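Local coordinates for protein PelD (Pseudomonas aeruginosa, PDB 4EU0) that binds cyclic di-GMP and is an effector in pellicle formation, here as the part of the membrane protein that holds its GAF and GGDEF-like domains, at residues Gln165-Tyr170 and Val226-Leu231. Numbering follows the deposited sequence.
Sequences QRFSQY and VLLVLL. With C2E (9,9'-[(2R,3R,3aS,5S,7aR,9R,10R,10aS,12S,14aR)-3,5,10,12-tetrahydroxy-5,12-dioxidooctahydro-2H,7H-difuro[3,2-d:3',2'-j][1,3,7,9,2,8]tetraoxadiphosphacyclododecine-2,9-diyl]bis(2-amino-1,9-dihydro-6H-purin-6-one)), chain B.
Phe167 reaches out from its helix and brings the far rim of its ring, CE1 and CZ, against Leu228 and Leu230, two residues apart on strand 226-231 and both turned to the helix. CZ meets the branch point of Leu228, 3.6 Å from its CG, while CE1 lies 3.9 Å from CB of Leu230. The ring and the Leu228 side chain cross at about a right angle. With chi1 at -173°, CG of Phe167 stands anti to the backbone N, which carries the ring forward to the strand. A long, flat aromatic suits this place because it spans the distance between helix and strand, whose segment axes come within 9.9 Å. About one turn after Phe167, Tyr170 meets Leu230: the CD2 methyl of Leu230 rests 3.8 Å from CB of Tyr170 and 3.6 Å from Tyr170 C, so a methyl tip packs directly on the helix backbone. The Tyr170 ring turns away, with Arg166 CD over one face, offset toward the rim, and its hydroxyl is hydrogen-bonded to Arg11 of the N-terminal helix; tyrosine thus serves an apolar base and a polar margin at once. Val229 points to the other side of the sheet, against Tyr242. Leu231, on the same side of the strand as Val229, belongs to the cyclic di-GMP pocket, its CD2 in van der Waals contact 3.7 Å from a guanine N2. Helix 162-181 therefore packs on one face of the antiparallel sheet of the GGDEF domain, where Leu187 of strand 185-192 and Leu216 of strand 214-219 also touch Phe167, while helix 236-253 lies against the opposite face.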
loop_
_atom_site.group_PDB
_atom_site.type_symbol
_atom_site.label_atom_id
_atom_site.label_comp_id
_atom_site.label_asym_id
_atom_site.label_seq_id
_atom_site.Cartn_x
_atom_site.Cartn_y
_atom_site.Cartn_z
ATOM N N GLN A 165 8.733 5.190 -8.480
ATOM C CA GLN A 165 7.723 4.178 -8.782
ATOM C C GLN A 165 7.016 3.691 -7.520
ATOM O O GLN A 165 5.789 3.559 -7.489
ATOM C CB GLN A 165 8.348 2.988 -9.508
ATOM C CG GLN A 165 9.032 3.323 -10.796
ATOM C CD GLN A 165 9.433 2.068 -11.518
ATOM O OE1 GLN A 165 8.660 1.109 -11.569
ATOM N NE2 GLN A 165 10.641 2.050 -12.064
ATOM N N ARG A 166 7.799 3.426 -6.476
ATOM C CA ARG A 166 7.261 2.937 -5.218
ATOM C C ARG A 166 6.330 3.980 -4.595
ATOM O O ARG A 166 5.242 3.645 -4.130
ATOM C CB ARG A 166 8.387 2.609 -4.243
ATOM C CG ARG A 166 7.916 1.884 -2.982
ATOM C CD ARG A 166 9.020 1.788 -1.944
ATOM N NE ARG A 166 10.056 0.816 -2.293
ATOM C CZ ARG A 166 11.286 1.134 -2.692
ATOM N NH1 ARG A 166 11.652 2.404 -2.814
ATOM N NH2 ARG A 166 12.154 0.173 -2.970
ATOM N N PHE A 167 6.778 5.232 -4.594
ATOM C CA PHE A 167 6.004 6.308 -3.995
ATOM C C PHE A 167 4.656 6.399 -4.707
ATOM O O PHE A 167 3.625 6.453 -4.051
ATOM C CB PHE A 167 6.744 7.644 -4.071
ATOM C CG PHE A 167 6.050 8.741 -3.327
ATOM C CD1 PHE A 167 6.303 8.936 -1.975
ATOM C CD2 PHE A 167 5.125 9.556 -3.975
ATOM C CE1 PHE A 167 5.640 9.943 -1.274
ATOM C CE2 PHE A 167 4.457 10.558 -3.279
ATOM C CZ PHE A 167 4.730 10.749 -1.935
ATOM N N SER A 168 4.692 6.421 -6.037
ATOM C CA SER A 168 3.493 6.483 -6.872
ATOM C C SER A 168 2.518 5.344 -6.568
ATOM O O SER A 168 1.322 5.567 -6.349
ATOM C CB SER A 168 3.893 6.462 -8.353
ATOM O OG SER A 168 2.766 6.674 -9.172
ATOM N N GLN A 169 3.034 4.119 -6.553
ATOM C CA GLN A 169 2.208 2.962 -6.225
ATOM C C GLN A 169 1.580 3.047 -4.833
ATOM O O GLN A 169 0.382 2.889 -4.695
ATOM C CB GLN A 169 2.994 1.660 -6.377
ATOM C CG GLN A 169 2.153 0.420 -6.074
ATOM C CD GLN A 169 2.968 -0.859 -6.014
ATOM O OE1 GLN A 169 2.606 -1.869 -6.629
ATOM N NE2 GLN A 169 4.072 -0.826 -5.266
ATOM N N TYR A 170 2.398 3.288 -3.806
ATOM C CA TYR A 170 1.911 3.376 -2.442
ATOM C C TYR A 170 0.879 4.493 -2.259
ATOM O O TYR A 170 -0.114 4.309 -1.570
ATOM C CB TYR A 170 3.080 3.549 -1.456
ATOM C CG TYR A 170 3.880 2.301 -1.119
ATOM C CD1 TYR A 170 4.291 2.061 0.201
ATOM C CD2 TYR A 170 4.250 1.372 -2.099
ATOM C CE1 TYR A 170 5.049 0.924 0.535
ATOM C CE2 TYR A 170 5.007 0.225 -1.765
ATOM C CZ TYR A 170 5.404 0.024 -0.450
ATOM O OH TYR A 170 6.138 -1.085 -0.105
ATOM N N VAL A 226 12.248 19.726 -1.409
ATOM C CA VAL A 226 11.002 19.301 -0.785
ATOM C C VAL A 226 11.117 17.803 -0.598
ATOM O O VAL A 226 11.394 17.085 -1.566
ATOM C CB VAL A 226 9.766 19.591 -1.667
ATOM C CG1 VAL A 226 8.516 18.934 -1.073
ATOM C CG2 VAL A 226 9.559 21.097 -1.861
ATOM N N LEU A 227 10.939 17.349 0.641
ATOM C CA LEU A 227 10.855 15.925 0.912
ATOM C C LEU A 227 9.414 15.549 1.202
ATOM O O LEU A 227 8.829 15.994 2.194
ATOM C CB LEU A 227 11.758 15.517 2.067
ATOM C CG LEU A 227 11.771 13.996 2.275
ATOM C CD1 LEU A 227 12.579 13.281 1.182
ATOM C CD2 LEU A 227 12.351 13.676 3.600
ATOM N N LEU A 228 8.843 14.742 0.315
ATOM C CA LEU A 228 7.502 14.222 0.506
ATOM C C LEU A 228 7.597 12.921 1.272
ATOM O O LEU A 228 8.441 12.072 0.967
ATOM C CB LEU A 228 6.888 13.931 -0.854
ATOM C CG LEU A 228 5.425 14.162 -1.174
ATOM C CD1 LEU A 228 4.794 15.336 -0.410
ATOM C CD2 LEU A 228 5.375 14.356 -2.703
ATOM N N VAL A 229 6.744 12.759 2.271
ATOM C CA VAL A 229 6.666 11.494 3.001
ATOM C C VAL A 229 5.219 11.046 3.076
ATOM O O VAL A 229 4.376 11.763 3.598
ATOM C CB VAL A 229 7.222 11.587 4.449
ATOM C CG1 VAL A 229 7.277 10.194 5.069
ATOM C CG2 VAL A 229 8.609 12.228 4.466
ATOM N N LEU A 230 4.950 9.846 2.571
ATOM C CA LEU A 230 3.635 9.229 2.731
ATOM C C LEU A 230 3.667 8.240 3.898
ATOM O O LEU A 230 4.571 7.409 4.012
ATOM C CB LEU A 230 3.220 8.506 1.442
ATOM C CG LEU A 230 1.914 7.702 1.519
ATOM C CD1 LEU A 230 0.685 8.620 1.538
ATOM C CD2 LEU A 230 1.820 6.696 0.366
ATOM N N LEU A 231 2.660 8.339 4.760
ATOM C CA LEU A 231 2.474 7.437 5.875
ATOM C C LEU A 231 1.221 6.593 5.640
ATOM O O LEU A 231 0.121 6.993 6.043
ATOM C CB LEU A 231 2.290 8.244 7.172
ATOM C CG LEU A 231 3.467 9.086 7.690
ATOM C CD1 LEU A 231 3.762 10.290 6.793
ATOM C CD2 LEU A 231 3.093 9.547 9.100
HETATM P P1 C2E B . 7.249 5.874 18.839
HETATM O O2P C2E B . 7.265 6.928 19.925
HETATM O O1P C2E B . 8.451 5.724 17.944
HETATM O "O5'" C2E B . 5.961 6.084 17.918
HETATM C "C5'" C2E B . 4.664 6.312 18.464
HETATM C "C4'" C2E B . 3.594 6.226 17.381
HETATM O "O4'" C2E B . 3.704 7.345 16.485
HETATM C "C3'" C2E B . 3.660 4.985 16.497
HETATM O "O3'" C2E B . 2.933 3.856 16.996
HETATM C "C2'" C2E B . 3.036 5.475 15.216
HETATM O "O2'" C2E B . 1.614 5.496 15.377
HETATM C "C1'" C2E B . 3.517 6.908 15.140
HETATM N N9 C2E B . 4.807 6.991 14.398
HETATM C C8 C2E B . 6.008 7.297 14.919
HETATM N N7 C2E B . 6.972 7.294 13.962
HETATM C C5 C2E B . 6.357 6.991 12.804
HETATM C C6 C2E B . 6.773 6.809 11.405
HETATM O O6 C2E B . 8.069 6.976 11.063
HETATM N N1 C2E B . 5.834 6.484 10.488
HETATM C C2 C2E B . 4.525 6.295 10.808
HETATM N N2 C2E B . 3.668 5.960 9.819
HETATM N N3 C2E B . 4.073 6.444 12.085
HETATM C C4 C2E B . 4.929 6.781 13.093
HETATM P P11 C2E B . 3.388 2.368 16.579
HETATM O O21 C2E B . 2.378 1.373 17.128
HETATM O O11 C2E B . 3.762 2.284 15.114
HETATM O O5A C2E B . 4.723 2.182 17.448
HETATM C C5A C2E B . 4.687 2.305 18.869
HETATM C C4A C2E B . 6.105 2.209 19.397
HETATM O O4A C2E B . 6.720 0.997 18.959
HETATM C C3A C2E B . 6.995 3.296 18.831
HETATM O O3A C2E B . 6.933 4.489 19.584
HETATM C C2A C2E B . 8.374 2.690 18.871
HETATM O O2A C2E B . 8.919 2.778 20.195
HETATM C C1A C2E B . 8.066 1.245 18.544
HETATM N N91 C2E B . 8.221 1.015 17.081
HETATM C C81 C2E B . 7.239 0.847 16.175
HETATM N N71 C2E B . 7.744 0.644 14.930
HETATM C C51 C2E B . 9.087 0.685 15.035
HETATM C C61 C2E B . 10.244 0.545 14.117
HETATM O O61 C2E B . 10.070 0.316 12.790
HETATM N N11 C2E B . 11.488 0.656 14.636
HETATM C C21 C2E B . 11.700 0.886 15.957
HETATM N N21 C2E B . 12.976 0.983 16.408
HETATM N N31 C2E B . 10.685 1.018 16.850
HETATM C C41 C2E B . 9.390 0.929 16.453
#